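Local structure of malate dehydrogenase (Pyrococcus horikoshii, 1V9N) at residues R18-L30 / L348-L360. The protein catalyses the NAD-dependent oxidation of (S)-malate to oxaloacetate, a step of the tricarboxylic acid cycle. Numbering follows the deposited sequence.
Sequences RLFSFIVRVLTKL and LNEIAKRVGVEGL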
ATOM      1  N   ARG A  18      12.678 -25.948 -20.921  1.00 42.81           N
ATOM      2  CA  ARG A  18      11.806 -27.080 -21.195  1.00 42.35           C
ATOM      3  C   ARG A  18      10.396 -26.814 -20.689  1.00 39.69           C
ATOM      4  O   ARG A  18       9.416 -27.099 -21.375  1.00 38.27           O
ATOM      5  CB  ARG A  18      12.372 -28.338 -20.533  1.00 44.73           C
ATOM      6  CG  ARG A  18      11.571 -29.605 -20.774  1.00 47.99           C
ATOM      7  CD  ARG A  18      12.474 -30.813 -20.613  1.00 52.34           C
ATOM      8  NE  ARG A  18      13.563 -30.772 -21.587  1.00 55.62           N
ATOM      9  CZ  ARG A  18      14.629 -31.566 -21.562  1.00 57.43           C
ATOM     10  NH1 ARG A  18      14.762 -32.474 -20.604  1.00 58.59           N
ATOM     11  NH2 ARG A  18      15.562 -31.452 -22.500  1.00 57.88           N
ATOM     12  N   LEU A  19      10.300 -26.271 -19.480  1.00 36.98           N
ATOM     13  CA  LEU A  19       9.005 -25.963 -18.891  1.00 34.86           C
ATOM     14  C   LEU A  19       8.317 -24.905 -19.747  1.00 33.48           C
ATOM     15  O   LEU A  19       7.119 -24.990 -20.022  1.00 34.84           O
ATOM     16  CB  LEU A  19       9.182 -25.445 -17.462  1.00 33.84           C
ATOM     17  CG  LEU A  19       7.901 -25.202 -16.660  1.00 32.14           C
ATOM     18  CD1 LEU A  19       7.124 -26.504 -16.529  1.00 31.97           C
ATOM     19  CD2 LEU A  19       8.251 -24.657 -15.289  1.00 32.91           C
ATOM     20  N   PHE A  20       9.095 -23.920 -20.181  1.00 30.39           N
ATOM     21  CA  PHE A  20       8.587 -22.834 -21.006  1.00 28.71           C
ATOM     22  C   PHE A  20       7.973 -23.330 -22.311  1.00 28.52           C
ATOM     23  O   PHE A  20       6.841 -22.979 -22.640  1.00 26.08           O
ATOM     24  CB  PHE A  20       9.711 -21.850 -21.337  1.00 27.80           C
ATOM     25  CG  PHE A  20       9.261 -20.665 -22.140  1.00 27.49           C
ATOM     26  CD1 PHE A  20       8.849 -19.494 -21.509  1.00 27.53           C
ATOM     27  CD2 PHE A  20       9.232 -20.721 -23.529  1.00 27.57           C
ATOM     28  CE1 PHE A  20       8.416 -18.399 -22.250  1.00 25.19           C
ATOM     29  CE2 PHE A  20       8.797 -19.629 -24.278  1.00 27.82           C
ATOM     30  CZ  PHE A  20       8.388 -18.466 -23.634  1.00 26.71           C
ATOM     31  N   SER A  21       8.732 -24.128 -23.062  1.00 26.38           N
ATOM     32  CA  SER A  21       8.259 -24.648 -24.345  1.00 28.68           C
ATOM     33  C   SER A  21       7.032 -25.539 -24.161  1.00 26.05           C
ATOM     34  O   SER A  21       6.158 -25.589 -25.017  1.00 26.19           O
ATOM     35  CB  SER A  21       9.372 -25.434 -25.046  1.00 29.30           C
ATOM     36  OG  SER A  21       9.752 -26.562 -24.280  1.00 35.59           O
ATOM     37  N   PHE A  22       6.979 -26.242 -23.039  1.00 27.10           N
ATOM     38  CA  PHE A  22       5.845 -27.103 -22.749  1.00 26.67           C
ATOM     39  C   PHE A  22       4.578 -26.255 -22.681  1.00 27.21           C
ATOM     40  O   PHE A  22       3.613 -26.502 -23.410  1.00 26.48           O
ATOM     41  CB  PHE A  22       6.050 -27.821 -21.418  1.00 26.45           C
ATOM     42  CG  PHE A  22       4.810 -28.487 -20.899  1.00 27.90           C
ATOM     43  CD1 PHE A  22       4.264 -29.581 -21.560  1.00 27.29           C
ATOM     44  CD2 PHE A  22       4.160 -27.991 -19.774  1.00 29.79           C
ATOM     45  CE1 PHE A  22       3.088 -30.167 -21.110  1.00 28.06           C
ATOM     46  CE2 PHE A  22       2.980 -28.572 -19.315  1.00 28.75           C
ATOM     47  CZ  PHE A  22       2.444 -29.659 -19.985  1.00 27.91           C
ATOM     48  N   ILE A  23       4.590 -25.249 -21.807  1.00 25.73           N
ATOM     49  CA  ILE A  23       3.446 -24.359 -21.639  1.00 24.63           C
ATOM     50  C   ILE A  23       2.993 -23.799 -22.980  1.00 23.42           C
ATOM     51  O   ILE A  23       1.800 -23.775 -23.277  1.00 22.17           O
ATOM     52  CB  ILE A  23       3.783 -23.175 -20.687  1.00 23.89           C
ATOM     53  CG1 ILE A  23       4.099 -23.709 -19.291  1.00 22.26           C
ATOM     54  CG2 ILE A  23       2.608 -22.198 -20.614  1.00 21.80           C
ATOM     55  CD1 ILE A  23       4.665 -22.658 -18.350  1.00 24.67           C
ATOM     56  N   VAL A  24       3.952 -23.351 -23.785  1.00 22.65           N
ATOM     57  CA  VAL A  24       3.649 -22.788 -25.098  1.00 23.10           C
ATOM     58  C   VAL A  24       3.001 -23.822 -26.024  1.00 23.52           C
ATOM     59  O   VAL A  24       2.116 -23.482 -26.815  1.00 23.53           O
ATOM     60  CB  VAL A  24       4.927 -22.211 -25.766  1.00 21.60           C
ATOM     61  CG1 VAL A  24       4.630 -21.791 -27.198  1.00 21.36           C
ATOM     62  CG2 VAL A  24       5.426 -21.004 -24.969  1.00 21.24           C
ATOM     63  N   ARG A  25       3.438 -25.078 -25.925  1.00 23.41           N
ATOM     64  CA  ARG A  25       2.873 -26.147 -26.752  1.00 24.09           C
ATOM     65  C   ARG A  25       1.398 -26.337 -26.427  1.00 22.68           C
ATOM     66  O   ARG A  25       0.548 -26.360 -27.315  1.00 23.58           O
ATOM     67  CB  ARG A  25       3.584 -27.484 -26.504  1.00 25.69           C
ATOM     68  CG  ARG A  25       4.875 -27.691 -27.262  1.00 27.71           C
ATOM     69  CD  ARG A  25       5.182 -29.181 -27.381  1.00 27.86           C
ATOM     70  NE  ARG A  25       5.484 -29.812 -26.100  1.00 28.36           N
ATOM     71  CZ  ARG A  25       6.583 -29.566 -25.391  1.00 28.22           C
ATOM     72  NH1 ARG A  25       7.483 -28.702 -25.839  1.00 28.03           N
ATOM     73  NH2 ARG A  25       6.787 -30.191 -24.238  1.00 29.52           N
ATOM     74  N   VAL A  26       1.110 -26.490 -25.141  1.00 23.01           N
ATOM     75  CA  VAL A  26      -0.254 -26.690 -24.672  1.00 24.16           C
ATOM     76  C   VAL A  26      -1.173 -25.540 -25.079  1.00 23.28           C
ATOM     77  O   VAL A  26      -2.240 -25.758 -25.656  1.00 23.78           O
ATOM     78  CB  VAL A  26      -0.293 -26.830 -23.134  1.00 23.72           C
ATOM     79  CG1 VAL A  26      -1.736 -26.927 -22.650  1.00 24.43           C
ATOM     80  CG2 VAL A  26       0.496 -28.051 -22.700  1.00 24.57           C
ATOM     81  N   LEU A  27      -0.745 -24.315 -24.790  1.00 21.98           N
ATOM     82  CA  LEU A  27      -1.548 -23.138 -25.098  1.00 22.37           C
ATOM     83  C   LEU A  27      -1.813 -22.929 -26.583  1.00 20.88           C
ATOM     84  O   LEU A  27      -2.939 -22.612 -26.966  1.00 21.62           O
ATOM     85  CB  LEU A  27      -0.902 -21.886 -24.491  1.00 21.06           C
ATOM     86  CG  LEU A  27      -0.818 -21.887 -22.957  1.00 23.28           C
ATOM     87  CD1 LEU A  27      -0.134 -20.615 -22.486  1.00 20.59           C
ATOM     88  CD2 LEU A  27      -2.222 -21.987 -22.346  1.00 23.21           C
ATOM     89  N   THR A  28      -0.795 -23.098 -27.423  1.00 20.14           N
ATOM     90  CA  THR A  28      -0.997 -22.914 -28.855  1.00 20.63           C
ATOM     91  C   THR A  28      -1.881 -24.025 -29.420  1.00 20.05           C
ATOM     92  O   THR A  28      -2.642 -23.795 -30.351  1.00 21.69           O
ATOM     93  CB  THR A  28       0.345 -22.857 -29.629  1.00 19.76           C
ATOM     94  OG1 THR A  28       1.155 -23.996 -29.307  1.00 22.30           O
ATOM     95  CG2 THR A  28       1.092 -21.578 -29.274  1.00 20.56           C
ATOM     96  N   LYS A  29      -1.786 -25.219 -28.846  1.00 21.04           N
ATOM     97  CA  LYS A  29      -2.608 -26.355 -29.278  1.00 22.66           C
ATOM     98  C   LYS A  29      -4.085 -26.052 -28.989  1.00 22.25           C
ATOM     99  O   LYS A  29      -4.981 -26.561 -29.663  1.00 22.48           O
ATOM    100  CB  LYS A  29      -2.196 -27.626 -28.526  1.00 22.49           C
ATOM    101  CG  LYS A  29      -2.996 -28.880 -28.899  1.00 24.95           C
ATOM    102  CD  LYS A  29      -2.708 -29.318 -30.325  1.00 26.44           C
ATOM    103  CE  LYS A  29      -3.494 -30.569 -30.696  1.00 28.27           C
ATOM    104  NZ  LYS A  29      -3.224 -30.980 -32.097  1.00 31.61           N
ATOM    105  N   LEU A  30      -4.329 -25.215 -27.983  1.00 21.37           N
ATOM    106  CA  LEU A  30      -5.690 -24.841 -27.606  1.00 21.58           C
ATOM    107  C   LEU A  30      -6.183 -23.604 -28.361  1.00 19.73           C
ATOM    108  O   LEU A  30      -7.275 -23.105 -28.102  1.00 19.62           O
ATOM    109  CB  LEU A  30      -5.772 -24.598 -26.094  1.00 21.09           C
ATOM    110  CG  LEU A  30      -5.696 -25.839 -25.204  1.00 23.71           C
ATOM    111  CD1 LEU A  30      -5.413 -25.440 -23.766  1.00 22.85           C
ATOM    112  CD2 LEU A  30      -7.010 -26.612 -25.302  1.00 24.75           C
ATOM    113  N   LEU A 348       0.607 -32.192 -15.143  1.00 33.50           N
ATOM    114  CA  LEU A 348       1.004 -31.555 -16.393  1.00 31.97           C
ATOM    115  C   LEU A 348       1.083 -32.542 -17.556  1.00 31.59           C
ATOM    116  O   LEU A 348       0.752 -32.199 -18.689  1.00 29.95           O
ATOM    117  CB  LEU A 348       2.354 -30.845 -16.227  1.00 32.35           C
ATOM    118  CG  LEU A 348       2.397 -29.705 -15.205  1.00 32.00           C
ATOM    119  CD1 LEU A 348       3.781 -29.068 -15.204  1.00 33.47           C
ATOM    120  CD2 LEU A 348       1.337 -28.669 -15.547  1.00 31.31           C
ATOM    121  N   ASN A 349       1.531 -33.763 -17.284  1.00 31.04           N
ATOM    122  CA  ASN A 349       1.617 -34.761 -18.342  1.00 30.48           C
ATOM    123  C   ASN A 349       0.219 -35.224 -18.749  1.00 27.19           C
ATOM    124  O   ASN A 349      -0.016 -35.560 -19.905  1.00 27.34           O
ATOM    125  CB  ASN A 349       2.482 -35.946 -17.897  1.00 31.57           C
ATOM    126  CG  ASN A 349       3.963 -35.610 -17.901  1.00 33.33           C
ATOM    127  OD1 ASN A 349       4.484 -35.069 -18.880  1.00 32.69           O
ATOM    128  ND2 ASN A 349       4.650 -35.934 -16.808  1.00 33.75           N
ATOM    129  N   GLU A 350      -0.709 -35.231 -17.799  1.00 27.36           N
ATOM    130  CA  GLU A 350      -2.086 -35.612 -18.091  1.00 29.52           C
ATOM    131  C   GLU A 350      -2.687 -34.539 -19.008  1.00 29.13           C
ATOM    132  O   GLU A 350      -3.419 -34.847 -19.951  1.00 29.63           O
ATOM    133  CB  GLU A 350      -2.895 -35.717 -16.797  1.00 33.32           C
ATOM    134  CG  GLU A 350      -4.379 -35.997 -16.997  1.00 41.29           C
ATOM    135  CD  GLU A 350      -4.646 -37.299 -17.743  1.00 46.14           C
ATOM    136  OE1 GLU A 350      -4.304 -37.382 -18.945  1.00 48.64           O
ATOM    137  OE2 GLU A 350      -5.198 -38.238 -17.123  1.00 47.08           O
ATOM    138  N   ILE A 351      -2.369 -33.277 -18.730  1.00 26.94           N
ATOM    139  CA  ILE A 351      -2.849 -32.169 -19.551  1.00 25.60           C
ATOM    140  C   ILE A 351      -2.301 -32.336 -20.963  1.00 25.08           C
ATOM    141  O   ILE A 351      -3.013 -32.120 -21.949  1.00 24.25           O
ATOM    142  CB  ILE A 351      -2.381 -30.798 -18.994  1.00 24.73           C
ATOM    143  CG1 ILE A 351      -3.157 -30.461 -17.722  1.00 23.00           C
ATOM    144  CG2 ILE A 351      -2.563 -29.708 -20.051  1.00 23.27           C
ATOM    145  CD1 ILE A 351      -2.759 -29.128 -17.097  1.00 26.43           C
ATOM    146  N   ALA A 352      -1.031 -32.720 -21.054  1.00 24.25           N
ATOM    147  CA  ALA A 352      -0.384 -32.925 -22.346  1.00 24.86           C
ATOM    148  C   ALA A 352      -1.096 -34.039 -23.125  1.00 26.12           C
ATOM    149  O   ALA A 352      -1.295 -33.935 -24.335  1.00 26.04           O
ATOM    150  CB  ALA A 352       1.089 -33.281 -22.141  1.00 25.11           C
ATOM    151  N   LYS A 353      -1.475 -35.104 -22.423  1.00 27.28           N
ATOM    152  CA  LYS A 353      -2.169 -36.232 -23.043  1.00 30.05           C
ATOM    153  C   LYS A 353      -3.553 -35.800 -23.525  1.00 28.98           C
ATOM    154  O   LYS A 353      -3.949 -36.101 -24.649  1.00 30.41           O
ATOM    155  CB  LYS A 353      -2.309 -37.384 -22.042  1.00 32.60           C
ATOM    156  CG  LYS A 353      -0.982 -37.915 -21.525  1.00 38.53           C
ATOM    157  CD  LYS A 353      -1.172 -38.834 -20.332  1.00 40.70           C
ATOM    158  CE  LYS A 353       0.170 -39.262 -19.756  1.00 43.62           C
ATOM    159  NZ  LYS A 353       0.013 -40.132 -18.560  1.00 45.42           N
ATOM    160  N   ARG A 354      -4.280 -35.087 -22.670  1.00 27.47           N
ATOM    161  CA  ARG A 354      -5.617 -34.612 -23.011  1.00 26.19           C
ATOM    162  C   ARG A 354      -5.636 -33.756 -24.273  1.00 26.44           C
ATOM    163  O   ARG A 354      -6.430 -33.998 -25.180  1.00 27.76           O
ATOM    164  CB  ARG A 354      -6.204 -33.797 -21.855  1.00 24.65           C
ATOM    165  CG  ARG A 354      -7.579 -33.212 -22.142  1.00 22.67           C
ATOM    166  CD  ARG A 354      -8.088 -32.375 -20.970  1.00 22.14           C
ATOM    167  NE  ARG A 354      -9.484 -31.972 -21.138  1.00 21.57           N
ATOM    168  CZ  ARG A 354     -10.052 -30.956 -20.495  1.00 24.87           C
ATOM    169  NH1 ARG A 354      -9.342 -30.231 -19.636  1.00 25.12           N
ATOM    170  NH2 ARG A 354     -11.330 -30.661 -20.705  1.00 21.35           N
ATOM    171  N   VAL A 355      -4.768 -32.749 -24.326  1.00 25.02           N
ATOM    172  CA  VAL A 355      -4.717 -31.848 -25.471  1.00 25.00           C
ATOM    173  C   VAL A 355      -3.945 -32.430 -26.649  1.00 25.37           C
ATOM    174  O   VAL A 355      -4.052 -31.939 -27.769  1.00 26.51           O
ATOM    175  CB  VAL A 355      -4.095 -30.483 -25.079  1.00 25.84           C
ATOM    176  CG1 VAL A 355      -4.899 -29.855 -23.956  1.00 23.69           C
ATOM    177  CG2 VAL A 355      -2.642 -30.666 -24.660  1.00 26.45           C
ATOM    178  N   GLY A 356      -3.156 -33.466 -26.393  1.00 26.37           N
ATOM    179  CA  GLY A 356      -2.410 -34.101 -27.464  1.00 28.34           C
ATOM    180  C   GLY A 356      -1.079 -33.493 -27.864  1.00 28.86           C
ATOM    181  O   GLY A 356      -0.847 -33.255 -29.047  1.00 28.55           O
ATOM    182  N   VAL A 357      -0.207 -33.239 -26.889  1.00 29.78           N
ATOM    183  CA  VAL A 357       1.122 -32.686 -27.161  1.00 29.38           C
ATOM    184  C   VAL A 357       2.161 -33.392 -26.298  1.00 30.13           C
ATOM    185  O   VAL A 357       1.816 -34.061 -25.323  1.00 28.28           O
ATOM    186  CB  VAL A 357       1.208 -31.155 -26.862  1.00 28.54           C
ATOM    187  CG1 VAL A 357       0.232 -30.392 -27.737  1.00 28.88           C
ATOM    188  CG2 VAL A 357       0.944 -30.885 -25.388  1.00 25.37           C
ATOM    189  N   GLU A 358       3.433 -33.247 -26.661  1.00 32.52           N
ATOM    190  CA  GLU A 358       4.516 -33.857 -25.897  1.00 34.55           C
ATOM    191  C   GLU A 358       4.522 -33.248 -24.498  1.00 34.06           C
ATOM    192  O   GLU A 358       4.429 -32.030 -24.346  1.00 33.11           O
ATOM    193  CB  GLU A 358       5.869 -33.584 -26.566  1.00 36.66           C
ATOM    194  CG  GLU A 358       7.041 -34.295 -25.896  1.00 41.81           C
ATOM    195  CD  GLU A 358       8.395 -33.742 -26.320  1.00 45.48           C
ATOM    196  OE1 GLU A 358       8.609 -33.541 -27.538  1.00 47.13           O
ATOM    197  OE2 GLU A 358       9.249 -33.514 -25.434  1.00 45.78           O
ATOM    198  N   GLY A 359       4.637 -34.099 -23.483  1.00 34.04           N
ATOM    199  CA  GLY A 359       4.653 -33.621 -22.112  1.00 36.28           C
ATOM    200  C   GLY A 359       6.041 -33.244 -21.629  1.00 37.59           C
ATOM    201  O   GLY A 359       6.870 -32.763 -22.402  1.00 36.30           O
ATOM    202  N   LEU A 360       6.293 -33.461 -20.343  1.00 39.87           N
ATOM    203  CA  LEU A 360       7.590 -33.144 -19.751  1.00 42.89           C
ATOM    204  C   LEU A 360       8.396 -34.399 -19.449  1.00 45.32           C
ATOM    205  O   LEU A 360       9.549 -34.473 -19.926  1.00 46.41           O
ATOM    206  CB  LEU A 360       7.408 -32.339 -18.466  1.00 41.52           C
ATOM    207  CG  LEU A 360       7.007 -30.877 -18.631  1.00 41.73           C
ATOM    208  CD1 LEU A 360       6.788 -30.251 -17.266  1.00 42.20           C
ATOM    209  CD2 LEU A 360       8.093 -30.138 -19.394  1.00 41.58           C
ATOM    210  OXT LEU A 360       7.869 -35.281 -18.730  1.00 46.22           O
TER
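The ring of F22 has L360 over one face, with L360 CG 4.2 Å from the ring centroid in a CH-pi contact, and its own helix neighbour V26 over the other. At the rim, A352 CB lies 3.8 Å from F22 CE1 and E358 O also sits near the ring plane; a small alanine lets the ring come close to helix 348-355. F22 reaches that helix because its chi1 of 167° swings CG away from its own backbone N. The guanidinium of R25 lies against F22 CA by one face and meets E358 O at its edge, where R25 NE and R25 NH2 both bond to E358 O at 3.0 Å, side-on and from the same face of the carbonyl. A leucine in place of R25 would probably leave E358 O without these two donors and the terminal segment freer to shift. Beyond, V26 CG2 packs on V357 CG2 at 3.9 Å, while K29 lays its aliphatic chain along V357. The axes of helices 18-29 and 348-355 run at 34° to each other. G356, at positive phi, turns the chain back; a CB there would jam against V355 O, so glycine suits the place. V357 N bonds to A352 O at 2.9 Å, and this Schellman motif ends helix 348-355 and lays the C-terminal tail against helix 18-29.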